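Peptidase M3B, oligoendopeptidase F (Enterococcus faecium, PDB 2QR4) probably hydrolyses peptide bonds in short peptides, as expected of a zinc-dependent oligoendopeptidase of the M3B family. Local coordinates at residues Gln35-Asn38 with Ala39-Val43; Glu92-Ile95 with Leu96-Ser99; Ile103-Tyr106 with Phe107-Glu110; Arg117-Ile120 with Gln121-Asp125; His129-Ser132 with Ala133-Ser137. One frame throughout, in Å; residues are numbered along the deposited sequence.

Contact 1 (Gln35-Asn38 with Ala39-Val43)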
loop_
_atom_site.group_PDB
_atom_site.type_symbol
_atom_site.label_atom_id
_atom_site.label_comp_id
_atom_site.label_asym_id
_atom_site.label_seq_id
_atom_site.Cartn_x
_atom_site.Cartn_y
_atom_site.Cartn_z
ATOM N N GLN A 35 13.040 -36.381 16.799
ATOM C CA GLN A 35 13.488 -35.050 16.429
ATOM C C GLN A 35 12.442 -34.373 15.575
ATOM O O GLN A 35 12.281 -33.149 15.616
ATOM C CB GLN A 35 14.805 -35.123 15.668
ATOM C CG GLN A 35 16.006 -35.478 16.529
ATOM C CD GLN A 35 16.172 -36.980 16.743
ATOM O OE1 GLN A 35 15.269 -37.775 16.463
ATOM N NE2 GLN A 35 17.338 -37.372 17.242
ATOM N N PHE A 36 11.734 -35.189 14.802
ATOM C CA PHE A 36 10.686 -34.716 13.910
ATOM C C PHE A 36 9.520 -34.203 14.755
ATOM O O PHE A 36 8.990 -33.124 14.511
ATOM C CB PHE A 36 10.243 -35.872 13.010
ATOM C CG PHE A 36 9.275 -35.482 11.934
ATOM C CD1 PHE A 36 9.704 -34.810 10.806
ATOM C CD2 PHE A 36 7.937 -35.837 12.030
ATOM C CE1 PHE A 36 8.806 -34.460 9.796
ATOM C CE2 PHE A 36 7.033 -35.486 11.030
ATOM C CZ PHE A 36 7.468 -34.797 9.913
ATOM N N LEU A 37 9.155 -34.978 15.770
ATOM C CA LEU A 37 8.097 -34.607 16.699
ATOM C C LEU A 37 8.456 -33.330 17.432
ATOM O O LEU A 37 7.629 -32.433 17.560
ATOM C CB LEU A 37 7.846 -35.742 17.709
ATOM C CG LEU A 37 6.777 -35.511 18.787
ATOM C CD1 LEU A 37 5.435 -35.136 18.180
ATOM C CD2 LEU A 37 6.623 -36.729 19.683
ATOM N N ASN A 38 9.693 -33.247 17.912
ATOM C CA ASN A 38 10.113 -32.078 18.675
ATOM C C ASN A 38 10.072 -30.802 17.832
ATOM O O ASN A 38 9.668 -29.747 18.312
ATOM C CB ASN A 38 11.497 -32.299 19.303
ATOM C CG ASN A 38 11.503 -33.450 20.298
ATOM O OD1 ASN A 38 10.522 -33.678 21.002
ATOM N ND2 ASN A 38 12.605 -34.189 20.347
ATOM N N ALA A 39 10.472 -30.908 16.572
ATOM C CA ALA A 39 10.403 -29.772 15.652
ATOM C C ALA A 39 8.965 -29.291 15.434
ATOM O O ALA A 39 8.679 -28.099 15.514
ATOM C CB ALA A 39 11.062 -30.126 14.310
ATOM N N ILE A 40 8.065 -30.226 15.151
ATOM C CA ILE A 40 6.665 -29.891 14.953
ATOM C C ILE A 40 6.111 -29.222 16.200
ATOM O O ILE A 40 5.380 -28.245 16.114
ATOM C CB ILE A 40 5.827 -31.146 14.679
ATOM C CG1 ILE A 40 6.134 -31.695 13.291
ATOM C CG2 ILE A 40 4.363 -30.816 14.771
ATOM C CD1 ILE A 40 5.746 -33.117 13.111
ATOM N N GLU A 41 6.459 -29.764 17.364
ATOM C CA GLU A 41 5.992 -29.204 18.621
ATOM C C GLU A 41 6.488 -27.789 18.793
ATOM O O GLU A 41 5.738 -26.912 19.217
ATOM C CB GLU A 41 6.443 -30.059 19.798
ATOM C CG GLU A 41 5.582 -31.264 19.991
ATOM C CD GLU A 41 6.230 -32.294 20.893
ATOM O OE1 GLU A 41 7.418 -32.111 21.235
ATOM O OE2 GLU A 41 5.553 -33.284 21.250
ATOM N N PHE A 42 7.752 -27.568 18.451
ATOM C CA PHE A 42 8.336 -26.259 18.599
ATOM C C PHE A 42 7.670 -25.240 17.684
ATOM O O PHE A 42 7.207 -24.202 18.167
ATOM C CB PHE A 42 9.851 -26.263 18.356
ATOM C CG PHE A 42 10.431 -24.876 18.231
ATOM C CD1 PHE A 42 10.765 -24.147 19.364
ATOM C CD2 PHE A 42 10.602 -24.285 16.980
ATOM C CE1 PHE A 42 11.279 -22.857 19.263
ATOM C CE2 PHE A 42 11.121 -22.980 16.860
ATOM C CZ PHE A 42 11.453 -22.265 17.997
ATOM N N VAL A 43 7.611 -25.504 16.376
ATOM C CA VAL A 43 7.156 -24.430 15.498
ATOM C C VAL A 43 5.671 -24.147 15.655
ATOM O O VAL A 43 5.249 -23.010 15.544
ATOM C CB VAL A 43 7.555 -24.547 13.980
ATOM C CG1 VAL A 43 8.863 -25.294 13.772
ATOM C CG2 VAL A 43 6.441 -25.133 13.170
#

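Contact 2 (Glu92-Ile95 with Leu96-Ser99)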
loop_
_atom_site.group_PDB
_atom_site.type_symbol
_atom_site.label_atom_id
_atom_site.label_comp_id
_atom_site.label_asym_id
_atom_site.label_seq_id
_atom_site.Cartn_x
_atom_site.Cartn_y
_atom_site.Cartn_z
ATOM N N GLU A 92 8.440 -26.324 6.599
ATOM C CA GLU A 92 7.727 -27.117 5.585
ATOM C C GLU A 92 8.616 -27.621 4.427
ATOM O O GLU A 92 8.489 -28.766 3.986
ATOM C CB GLU A 92 6.529 -26.342 5.044
ATOM C CG GLU A 92 5.537 -25.919 6.125
ATOM C CD GLU A 92 4.205 -25.418 5.555
ATOM O OE1 GLU A 92 4.067 -25.295 4.314
ATOM O OE2 GLU A 92 3.287 -25.148 6.356
ATOM N N PRO A 93 9.484 -26.751 3.897
ATOM C CA PRO A 93 10.503 -27.216 2.960
ATOM C C PRO A 93 11.297 -28.395 3.511
ATOM O O PRO A 93 11.555 -29.349 2.776
ATOM C CB PRO A 93 11.406 -25.988 2.788
ATOM C CG PRO A 93 10.440 -24.832 2.985
ATOM C CD PRO A 93 9.521 -25.291 4.081
ATOM N N GLU A 94 11.679 -28.352 4.786
ATOM C CA GLU A 94 12.473 -29.461 5.333
ATOM C C GLU A 94 11.653 -30.720 5.557
ATOM O O GLU A 94 12.146 -31.820 5.353
ATOM C CB GLU A 94 13.215 -29.071 6.603
ATOM C CG GLU A 94 14.419 -28.205 6.342
ATOM C CD GLU A 94 15.428 -28.255 7.473
ATOM O OE1 GLU A 94 16.319 -27.367 7.481
ATOM O OE2 GLU A 94 15.333 -29.179 8.334
ATOM N N ILE A 95 10.398 -30.561 5.962
ATOM C CA ILE A 95 9.507 -31.706 6.040
ATOM C C ILE A 95 9.478 -32.365 4.676
ATOM O O ILE A 95 9.635 -33.574 4.549
ATOM C CB ILE A 95 8.077 -31.299 6.436
ATOM C CG1 ILE A 95 8.021 -30.942 7.918
ATOM C CG2 ILE A 95 7.102 -32.432 6.155
ATOM C CD1 ILE A 95 6.755 -30.237 8.307
ATOM N N LEU A 96 9.311 -31.539 3.652
ATOM C CA LEU A 96 9.143 -32.022 2.291
ATOM C C LEU A 96 10.411 -32.607 1.643
ATOM O O LEU A 96 10.340 -33.188 0.567
ATOM C CB LEU A 96 8.544 -30.913 1.426
ATOM C CG LEU A 96 7.082 -30.631 1.773
ATOM C CD1 LEU A 96 6.494 -29.630 0.818
ATOM C CD2 LEU A 96 6.292 -31.928 1.739
ATOM N N GLN A 97 11.562 -32.470 2.294
ATOM C CA GLN A 97 12.775 -33.089 1.771
ATOM C C GLN A 97 12.794 -34.562 2.131
ATOM O O GLN A 97 13.540 -35.345 1.550
ATOM C CB GLN A 97 14.039 -32.374 2.267
ATOM C CG GLN A 97 14.423 -31.167 1.397
ATOM C CD GLN A 97 15.420 -30.248 2.071
ATOM O OE1 GLN A 97 15.463 -30.141 3.296
ATOM N NE2 GLN A 97 16.232 -29.584 1.271
ATOM N N LEU A 98 11.972 -34.934 3.103
ATOM C CA LEU A 98 11.714 -36.336 3.365
ATOM C C LEU A 98 10.695 -36.836 2.347
ATOM O O LEU A 98 9.887 -36.063 1.826
ATOM C CB LEU A 98 11.166 -36.518 4.776
ATOM C CG LEU A 98 12.062 -35.979 5.888
ATOM C CD1 LEU A 98 11.333 -36.006 7.205
ATOM C CD2 LEU A 98 13.342 -36.789 5.963
ATOM N N SER A 99 10.736 -38.132 2.067
ATOM C CA SER A 99 9.741 -38.765 1.208
ATOM C C SER A 99 8.466 -39.052 2.001
ATOM O O SER A 99 8.530 -39.388 3.189
ATOM C CB SER A 99 10.273 -40.096 0.703
ATOM O OG SER A 99 10.150 -41.064 1.733
#

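Contact 3 (Ile103-Tyr106 with Phe107-Glu110)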
loop_
_atom_site.group_PDB
_atom_site.type_symbol
_atom_site.label_atom_id
_atom_site.label_comp_id
_atom_site.label_asym_id
_atom_site.label_seq_id
_atom_site.Cartn_x
_atom_site.Cartn_y
_atom_site.Cartn_z
ATOM N N ILE A 103 7.991 -40.130 6.104
ATOM C CA ILE A 103 7.142 -39.376 7.013
ATOM C C ILE A 103 6.182 -40.291 7.772
ATOM O O ILE A 103 6.145 -40.251 9.001
ATOM C CB ILE A 103 6.383 -38.264 6.260
ATOM C CG1 ILE A 103 7.373 -37.231 5.716
ATOM C CG2 ILE A 103 5.382 -37.582 7.155
ATOM C CD1 ILE A 103 6.720 -36.073 4.973
ATOM N N TRP A 104 5.430 -41.133 7.063
ATOM C CA TRP A 104 4.484 -42.032 7.741
ATOM C C TRP A 104 5.209 -43.186 8.439
ATOM O O TRP A 104 4.629 -43.891 9.267
ATOM C CB TRP A 104 3.379 -42.548 6.798
ATOM C CG TRP A 104 2.728 -41.468 6.003
ATOM C CD1 TRP A 104 2.720 -41.344 4.640
ATOM C CD2 TRP A 104 2.018 -40.327 6.513
ATOM N NE1 TRP A 104 2.048 -40.197 4.269
ATOM C CE2 TRP A 104 1.607 -39.556 5.398
ATOM C CE3 TRP A 104 1.694 -39.879 7.800
ATOM C CZ2 TRP A 104 0.881 -38.374 5.533
ATOM C CZ3 TRP A 104 0.974 -38.691 7.931
ATOM C CH2 TRP A 104 0.576 -37.958 6.803
ATOM N N GLN A 105 6.487 -43.356 8.117
ATOM C CA GLN A 105 7.317 -44.329 8.818
ATOM C C GLN A 105 7.629 -43.816 10.225
ATOM O O GLN A 105 7.726 -44.595 11.179
ATOM C CB GLN A 105 8.602 -44.609 8.032
ATOM C CG GLN A 105 9.448 -45.753 8.579
ATOM C CD GLN A 105 8.613 -46.936 9.042
ATOM O OE1 GLN A 105 8.823 -47.457 10.137
ATOM N NE2 GLN A 105 7.654 -47.356 8.217
ATOM N N TYR A 106 7.774 -42.495 10.342
ATOM C CA TYR A 106 7.965 -41.835 11.630
ATOM C C TYR A 106 6.722 -41.997 12.503
ATOM O O TYR A 106 6.817 -42.112 13.724
ATOM C CB TYR A 106 8.215 -40.340 11.428
ATOM C CG TYR A 106 9.630 -39.924 11.085
ATOM C CD1 TYR A 106 10.719 -40.758 11.327
ATOM C CD2 TYR A 106 9.876 -38.658 10.561
ATOM C CE1 TYR A 106 12.018 -40.344 11.022
ATOM C CE2 TYR A 106 11.161 -38.237 10.259
ATOM C CZ TYR A 106 12.226 -39.074 10.493
ATOM O OH TYR A 106 13.491 -38.623 10.183
ATOM N N PHE A 107 5.555 -41.980 11.865
ATOM C CA PHE A 107 4.284 -42.133 12.570
ATOM C C PHE A 107 4.095 -43.523 13.175
ATOM O O PHE A 107 3.499 -43.657 14.242
ATOM C CB PHE A 107 3.112 -41.775 11.653
ATOM C CG PHE A 107 2.870 -40.293 11.542
ATOM C CD1 PHE A 107 3.807 -39.467 10.952
ATOM C CD2 PHE A 107 1.709 -39.726 12.034
ATOM C CE1 PHE A 107 3.585 -38.098 10.853
ATOM C CE2 PHE A 107 1.486 -38.364 11.940
ATOM C CZ PHE A 107 2.421 -37.551 11.352
ATOM N N LYS A 108 4.594 -44.553 12.498
ATOM C CA LYS A 108 4.562 -45.894 13.062
ATOM C C LYS A 108 5.430 -45.936 14.310
ATOM O O LYS A 108 5.057 -46.538 15.317
ATOM C CB LYS A 108 5.061 -46.934 12.057
ATOM C CG LYS A 108 4.023 -47.395 11.046
ATOM C CD LYS A 108 4.378 -48.770 10.500
ATOM C CE LYS A 108 4.585 -49.763 11.641
ATOM N NZ LYS A 108 4.886 -51.136 11.154
ATOM N N GLU A 109 6.587 -45.285 14.239
ATOM C CA GLU A 109 7.565 -45.324 15.327
ATOM C C GLU A 109 7.137 -44.508 16.548
ATOM O O GLU A 109 7.474 -44.855 17.675
ATOM C CB GLU A 109 8.939 -44.848 14.834
ATOM C CG GLU A 109 9.379 -45.490 13.525
ATOM C CD GLU A 109 10.807 -45.150 13.136
ATOM O OE1 GLU A 109 11.468 -46.026 12.535
ATOM O OE2 GLU A 109 11.269 -44.022 13.428
ATOM N N GLU A 110 6.402 -43.423 16.321
ATOM C CA GLU A 110 6.035 -42.518 17.409
ATOM C C GLU A 110 4.566 -42.107 17.366
ATOM O O GLU A 110 4.228 -41.050 16.837
ATOM C CB GLU A 110 6.943 -41.278 17.411
ATOM C CG GLU A 110 6.589 -40.231 18.463
ATOM C CD GLU A 110 6.470 -40.801 19.877
ATOM O OE1 GLU A 110 7.248 -40.378 20.754
ATOM O OE2 GLU A 110 5.600 -41.662 20.113
#

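Contact 4 (Arg117-Ile120 with Gln121-Asp125)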
loop_
_atom_site.group_PDB
_atom_site.type_symbol
_atom_site.label_atom_id
_atom_site.label_comp_id
_atom_site.label_asym_id
_atom_site.label_seq_id
_atom_site.Cartn_x
_atom_site.Cartn_y
_atom_site.Cartn_z
ATOM N N ARG A 117 -1.087 -35.612 12.552
ATOM C CA ARG A 117 -1.123 -36.211 11.221
ATOM C C ARG A 117 -1.855 -35.305 10.225
ATOM O O ARG A 117 -1.330 -34.998 9.155
ATOM C CB ARG A 117 -1.681 -37.640 11.252
ATOM C CG ARG A 117 -3.001 -37.873 10.531
ATOM C CD ARG A 117 -2.932 -39.182 9.748
ATOM N NE ARG A 117 -2.280 -40.241 10.520
ATOM C CZ ARG A 117 -1.502 -41.188 9.999
ATOM N NH1 ARG A 117 -0.956 -42.108 10.790
ATOM N NH2 ARG A 117 -1.257 -41.210 8.693
ATOM N N HIS A 118 -3.044 -34.851 10.603
ATOM C CA HIS A 118 -3.832 -33.947 9.776
ATOM C C HIS A 118 -3.051 -32.679 9.389
ATOM O O HIS A 118 -3.226 -32.134 8.292
ATOM C CB HIS A 118 -5.166 -33.637 10.471
ATOM C CG HIS A 118 -5.537 -32.187 10.475
ATOM N ND1 HIS A 118 -6.210 -31.587 9.431
ATOM C CD2 HIS A 118 -5.344 -31.221 11.405
ATOM C CE1 HIS A 118 -6.404 -30.311 9.713
ATOM N NE2 HIS A 118 -5.889 -30.063 10.905
ATOM N N TYR A 119 -2.165 -32.229 10.271
ATOM C CA TYR A 119 -1.333 -31.073 9.955
ATOM C C TYR A 119 -0.211 -31.441 8.987
ATOM O O TYR A 119 0.069 -30.707 8.036
ATOM C CB TYR A 119 -0.771 -30.441 11.225
ATOM C CG TYR A 119 0.300 -29.422 10.960
ATOM C CD1 TYR A 119 -0.027 -28.135 10.540
ATOM C CD2 TYR A 119 1.647 -29.746 11.119
ATOM C CE1 TYR A 119 0.963 -27.192 10.283
ATOM C CE2 TYR A 119 2.641 -28.814 10.873
ATOM C CZ TYR A 119 2.294 -27.536 10.452
ATOM O OH TYR A 119 3.280 -26.604 10.203
ATOM N N ILE A 120 0.426 -32.583 9.224
ATOM C CA ILE A 120 1.465 -33.078 8.324
ATOM C C ILE A 120 0.880 -33.505 6.970
ATOM O O ILE A 120 1.542 -33.411 5.942
ATOM C CB ILE A 120 2.257 -34.237 8.968
ATOM C CG1 ILE A 120 3.046 -33.719 10.173
ATOM C CG2 ILE A 120 3.202 -34.882 7.961
ATOM C CD1 ILE A 120 3.797 -32.421 9.889
ATOM N N GLN A 121 -0.373 -33.948 6.986
ATOM C CA GLN A 121 -1.077 -34.354 5.780
ATOM C C GLN A 121 -1.252 -33.197 4.803
ATOM O O GLN A 121 -1.029 -33.361 3.605
ATOM C CB GLN A 121 -2.452 -34.932 6.136
ATOM C CG GLN A 121 -3.162 -35.601 4.978
ATOM C CD GLN A 121 -2.580 -36.961 4.667
ATOM O OE1 GLN A 121 -2.887 -37.947 5.337
ATOM N NE2 GLN A 121 -1.735 -37.024 3.646
ATOM N N GLN A 122 -1.665 -32.039 5.314
ATOM C CA GLN A 122 -1.861 -30.855 4.481
ATOM C C GLN A 122 -0.580 -30.514 3.773
ATOM O O GLN A 122 -0.574 -30.225 2.570
ATOM C CB GLN A 122 -2.298 -29.650 5.316
ATOM C CG GLN A 122 -3.794 -29.411 5.346
ATOM C CD GLN A 122 -4.585 -30.659 5.709
ATOM O OE1 GLN A 122 -4.528 -31.677 5.014
ATOM N NE2 GLN A 122 -5.343 -30.576 6.795
ATOM N N ILE A 123 0.509 -30.549 4.530
ATOM C CA ILE A 123 1.803 -30.175 3.993
ATOM C C ILE A 123 2.199 -31.099 2.858
ATOM O O ILE A 123 2.565 -30.622 1.788
ATOM C CB ILE A 123 2.877 -30.149 5.075
ATOM C CG1 ILE A 123 2.547 -29.043 6.082
ATOM C CG2 ILE A 123 4.239 -29.919 4.439
ATOM C CD1 ILE A 123 3.351 -29.110 7.317
ATOM N N VAL A 124 2.089 -32.408 3.094
ATOM C CA VAL A 124 2.383 -33.435 2.091
ATOM C C VAL A 124 1.514 -33.290 0.842
ATOM O O VAL A 124 1.979 -33.496 -0.284
ATOM C CB VAL A 124 2.216 -34.858 2.686
ATOM C CG1 VAL A 124 2.128 -35.925 1.585
ATOM C CG2 VAL A 124 3.355 -35.168 3.652
ATOM N N ASP A 125 0.253 -32.924 1.043
ATOM C CA ASP A 125 -0.680 -32.762 -0.066
ATOM C C ASP A 125 -0.434 -31.453 -0.806
ATOM O O ASP A 125 -1.057 -31.181 -1.822
ATOM C CB ASP A 125 -2.126 -32.763 0.443
ATOM C CG ASP A 125 -2.605 -34.132 0.856
ATOM O OD1 ASP A 125 -3.606 -34.186 1.596
ATOM O OD2 ASP A 125 -1.996 -35.149 0.450
#

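Contact 5 (His129-Ser132 with Ala133-Ser137)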
loop_
_atom_site.group_PDB
_atom_site.type_symbol
_atom_site.label_atom_id
_atom_site.label_comp_id
_atom_site.label_asym_id
_atom_site.label_seq_id
_atom_site.Cartn_x
_atom_site.Cartn_y
_atom_site.Cartn_z
ATOM N N HIS A 129 3.130 -26.670 -3.887
ATOM C CA HIS A 129 2.927 -25.254 -3.658
ATOM C C HIS A 129 3.783 -24.741 -2.531
ATOM O O HIS A 129 3.740 -23.555 -2.214
ATOM C CB HIS A 129 1.451 -24.953 -3.404
ATOM C CG HIS A 129 0.550 -25.523 -4.449
ATOM N ND1 HIS A 129 0.451 -24.989 -5.717
ATOM C CD2 HIS A 129 -0.282 -26.591 -4.424
ATOM C CE1 HIS A 129 -0.407 -25.703 -6.430
ATOM N NE2 HIS A 129 -0.869 -26.680 -5.670
ATOM N N VAL A 130 4.569 -25.631 -1.933
ATOM C CA VAL A 130 5.574 -25.208 -0.972
ATOM C C VAL A 130 6.902 -25.036 -1.697
ATOM O O VAL A 130 7.238 -25.824 -2.574
ATOM C CB VAL A 130 5.729 -26.211 0.175
ATOM C CG1 VAL A 130 6.822 -25.756 1.124
ATOM C CG2 VAL A 130 4.410 -26.373 0.906
ATOM N N LEU A 131 7.652 -24.006 -1.329
ATOM C CA LEU A 131 8.843 -23.620 -2.077
ATOM C C LEU A 131 10.090 -24.030 -1.303
ATOM O O LEU A 131 10.011 -24.835 -0.386
ATOM C CB LEU A 131 8.821 -22.114 -2.374
ATOM C CG LEU A 131 7.656 -21.670 -3.277
ATOM C CD1 LEU A 131 7.612 -20.172 -3.453
ATOM C CD2 LEU A 131 7.714 -22.338 -4.644
ATOM N N SER A 132 11.250 -23.518 -1.689
ATOM C CA SER A 132 12.468 -23.838 -0.956
ATOM C C SER A 132 12.542 -22.969 0.297
ATOM O O SER A 132 11.791 -22.004 0.437
ATOM C CB SER A 132 13.693 -23.610 -1.840
ATOM O OG SER A 132 13.839 -22.237 -2.140
ATOM N N ALA A 133 13.454 -23.294 1.197
ATOM C CA ALA A 133 13.635 -22.493 2.403
ATOM C C ALA A 133 13.960 -21.053 2.043
ATOM O O ALA A 133 13.412 -20.132 2.641
ATOM C CB ALA A 133 14.728 -23.088 3.280
ATOM N N GLU A 134 14.832 -20.860 1.052
ATOM C CA GLU A 134 15.219 -19.509 0.602
ATOM C C GLU A 134 14.011 -18.673 0.167
ATOM O O GLU A 134 13.888 -17.511 0.539
ATOM C CB GLU A 134 16.212 -19.562 -0.569
ATOM C CG GLU A 134 17.683 -19.732 -0.217
ATOM C CD GLU A 134 18.623 -19.503 -1.441
ATOM O OE1 GLU A 134 19.859 -19.486 -1.236
ATOM O OE2 GLU A 134 18.144 -19.339 -2.601
ATOM N N GLN A 135 13.142 -19.263 -0.646
ATOM C CA GLN A 135 11.981 -18.546 -1.157
ATOM C C GLN A 135 10.957 -18.293 -0.066
ATOM O O GLN A 135 10.444 -17.189 0.035
ATOM C CB GLN A 135 11.337 -19.301 -2.317
ATOM C CG GLN A 135 12.255 -19.523 -3.509
ATOM C CD GLN A 135 11.752 -20.620 -4.438
ATOM O OE1 GLN A 135 11.607 -21.774 -4.028
ATOM N NE2 GLN A 135 11.495 -20.266 -5.699
ATOM N N GLU A 136 10.654 -19.310 0.742
ATOM C CA GLU A 136 9.685 -19.171 1.841
ATOM C C GLU A 136 10.143 -18.079 2.801
ATOM O O GLU A 136 9.330 -17.288 3.300
ATOM C CB GLU A 136 9.492 -20.495 2.621
ATOM C CG GLU A 136 8.794 -21.588 1.831
ATOM C CD GLU A 136 7.365 -21.216 1.449
ATOM O OE1 GLU A 136 6.857 -20.205 1.990
ATOM O OE2 GLU A 136 6.745 -21.933 0.617
ATOM N N SER A 137 11.447 -18.042 3.058
ATOM C CA SER A 137 12.035 -16.976 3.862
ATOM C C SER A 137 11.758 -15.565 3.298
ATOM O O SER A 137 11.322 -14.672 4.032
ATOM C CB SER A 137 13.529 -17.214 4.049
ATOM O OG SER A 137 14.088 -16.188 4.832
#

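Contact 1 (Gln35-Asn38 with Ala39-Val43)
The F36 ring meets the end of I40 one turn further along the same helix, the methyl CD1 coming in obliquely to the ring, with CD1 of I40 3.4 Å from CE2 of F36. The ring of Y106 also meets F36, with the planes at about 45°, and I95 of helix 91-95 packs on it as well. F36 is placed for this by a CG anti to the backbone N (chi1 -173°), while I40 turns CG1 to the side of its own N and then runs on extended to CD1. Next round the helix, E41 slants across L37: its OE2 lies 3.5 Å from CG of L37, against the branch carbon of the leucine, and 3.6 Å from CD1 of L37. The same carboxylate runs beside the amide of N38, the two planes 41° apart, with OE1 of E41 3.5 Å from OD1 of N38. Both are acceptors, so no bond joins them. Beneath the side chains the main chain is regular, with I40 N bonded to F36 O at 3.1 Å and E41 N to L37 O at 2.9 Å. F36, L37 and I40 are buried while N38 and E41 are partly exposed, the i to i+3 and i+4 spacing of an amphipathic alpha helix, here helix 33-63 in a mostly helical fold.

Contact 2 (Glu92-Ile95 with Leu96-Ser99)
L98 N returns to I95 O in a type I beta turn, I95 to L98, that ends helix 91-95 and sends the chain on toward helix 100-109. The backbone bonds record how the helix comes undone. L96 N still makes the helical bond to E92 O at 2.9 Å. Q97 N bonds to E94 O at 3.2 Å, three residues back, and stands well above that carbonyl's plane, with a C=O...N angle of only 106°. The turn is closed by L98 N to I95 O at 3.1 Å, the donor again above the carbonyl plane. The leucine carbons lie against carbonyl oxygens: CG of L96 sits 3.2 Å from E92 O, and CB of L98 3.3 Å from I95 O. I95 and L98 both pack on F36 and I103, which buries their side of the turn, whereas Q97 is exposed. Among the polar groups, L96 O accepts a hydrogen bond from R127 NH1 and L98 O a weak one from R127 NH2. E94 and Q97 cross at a slant without bonding; OE2 of E94 accepts from G27 N. Q97 sets CG beside its backbone N and extends from there, which brings its OE1 to 3.8 Å from CG of E94.

Contact 3 (Ile103-Tyr106 with Phe107-Glu110)
F107 N and E109 N make only weak bonds to I103 O and Q105 O, and the shortest bond of this last turn of helix 100-109 is E110 N to Y106 O, 2.9 Å though bent, before E110 leaves helical geometry. The aromatic pair W104 and F107 carries the side-chain contact. With CG beside its backbone N (chi1 -81°), F107 lays its ring against W104. The six-membered ring of the indole turns its edge to one face of F107 in an edge-to-face stack, centroids 5.0 Å apart and planes at 61°, with CE3 of W104 3.8 Å from CD1 of F107. I103 O comes up at the edge of the phenyl ring, near its plane, and CG2 of I103 lies 4.1 Å from CE1 of F107. On another side of the helix, OE2 of E109 approaches the rim of the Y106 ring near its plane, 3.9 Å from CD1; the phenol OH itself bonds to L29 O. R117 of helix 117-124 packs on both W104 and F107, I103 meets I120 of that helix, and Y106 lies on A33 of helix 33-63.

Contact 4 (Arg117-Ile120 with Gln121-Asp125)
Y119 offers one face of its ring to I123, and this is the close-packed side of helix 117-124. The methyl CD1 of I123 stands 4.0 Å from the ring centroid and 29° off the normal, a CH-pi contact, and lies 3.6 Å from CE2 of Y119. The torsions aim the two groups at each other: Y119 has CG anti to the backbone N (chi1 169°), while I123 runs extended past CG1 and brings its last methyl back over the ring. I120 adds to the same side, its CD1 4.2 Å from CD1 of I123 and its CG2 4.3 Å from CG2 of V124. I95 of helix 91-95 touches both I120 and I123, and I40 of helix 33-63 touches I120, so these isoleucines are buried. R117, on the flank toward helix 100-109, lies against W104 and F107, and its NE makes a salt bridge with E114 OE2. The looser side is polar: H118 is exposed beside the partly exposed Q122, whose OE1 has a weak hydrogen bond with Y541 OH. The main-chain bonds are uneven too: V124 N to I120 O is 3.1 Å and nearly straight, but Q122 N to H118 O is weak. A buried row of I120, I123 and V124 backed by polar H118 and Q122 is the mark of an amphipathic helix packed against its neighbours in a helical bundle.

Contact 5 (His129-Ser132 with Ala133-Ser137)
OE1 of Q135 takes the backbone N of S132 at 2.9 Å, in the plane of its own carbonyl and almost straight at 173°, and OG of S132 lies 3.0 Å from the same oxygen. In return Q135 N gives a weak bond to OG of S132 at 3.4 Å, completing a capping box at the start of helix 133-141. The hydroxyl reaches this place because chi1 of 66° sets OG between the backbone N and carbonyl carbon. It also bonds to OE2 of E134 of the second subunit. Just before the cap, L131 N donates to OE2 of E136 at 3.0 Å, OE2 accepting on its anti lone pair. E136 bends at chi2 to get there, and the same OE2 makes a salt bridge to R229. The side chain of L131 lies across Q135, CB 3.3 Å from OE1. The chemistry thus ties the first helical turn to the incoming loop, and probably lets the negative charge of E136 be balanced by R229 while S132 serves the subunit interface.

All five contacts are local and come in series along the chain; none encloses or crosses another. Contact 1 lies near the start of helix 33-63. After helix 68-87, contact 2 turns the chain out of helix 91-95, contact 3 covers the end of helix 100-109, contact 4 spans helix 117-124, and contact 5 starts helix 133-141. Contacts 1 to 4 all touch one another, their centres 11 to 14 Å apart, in a largely apolar cluster between helices 33-63, 91-95, 100-109 and 117-124. Contact 5 stands aside: it reaches contact 2 through P93 and L96, whereas its nearest atoms are about 12 Å from contact 1 and 11 Å from contact 3. It alone of the five touches the second subunit.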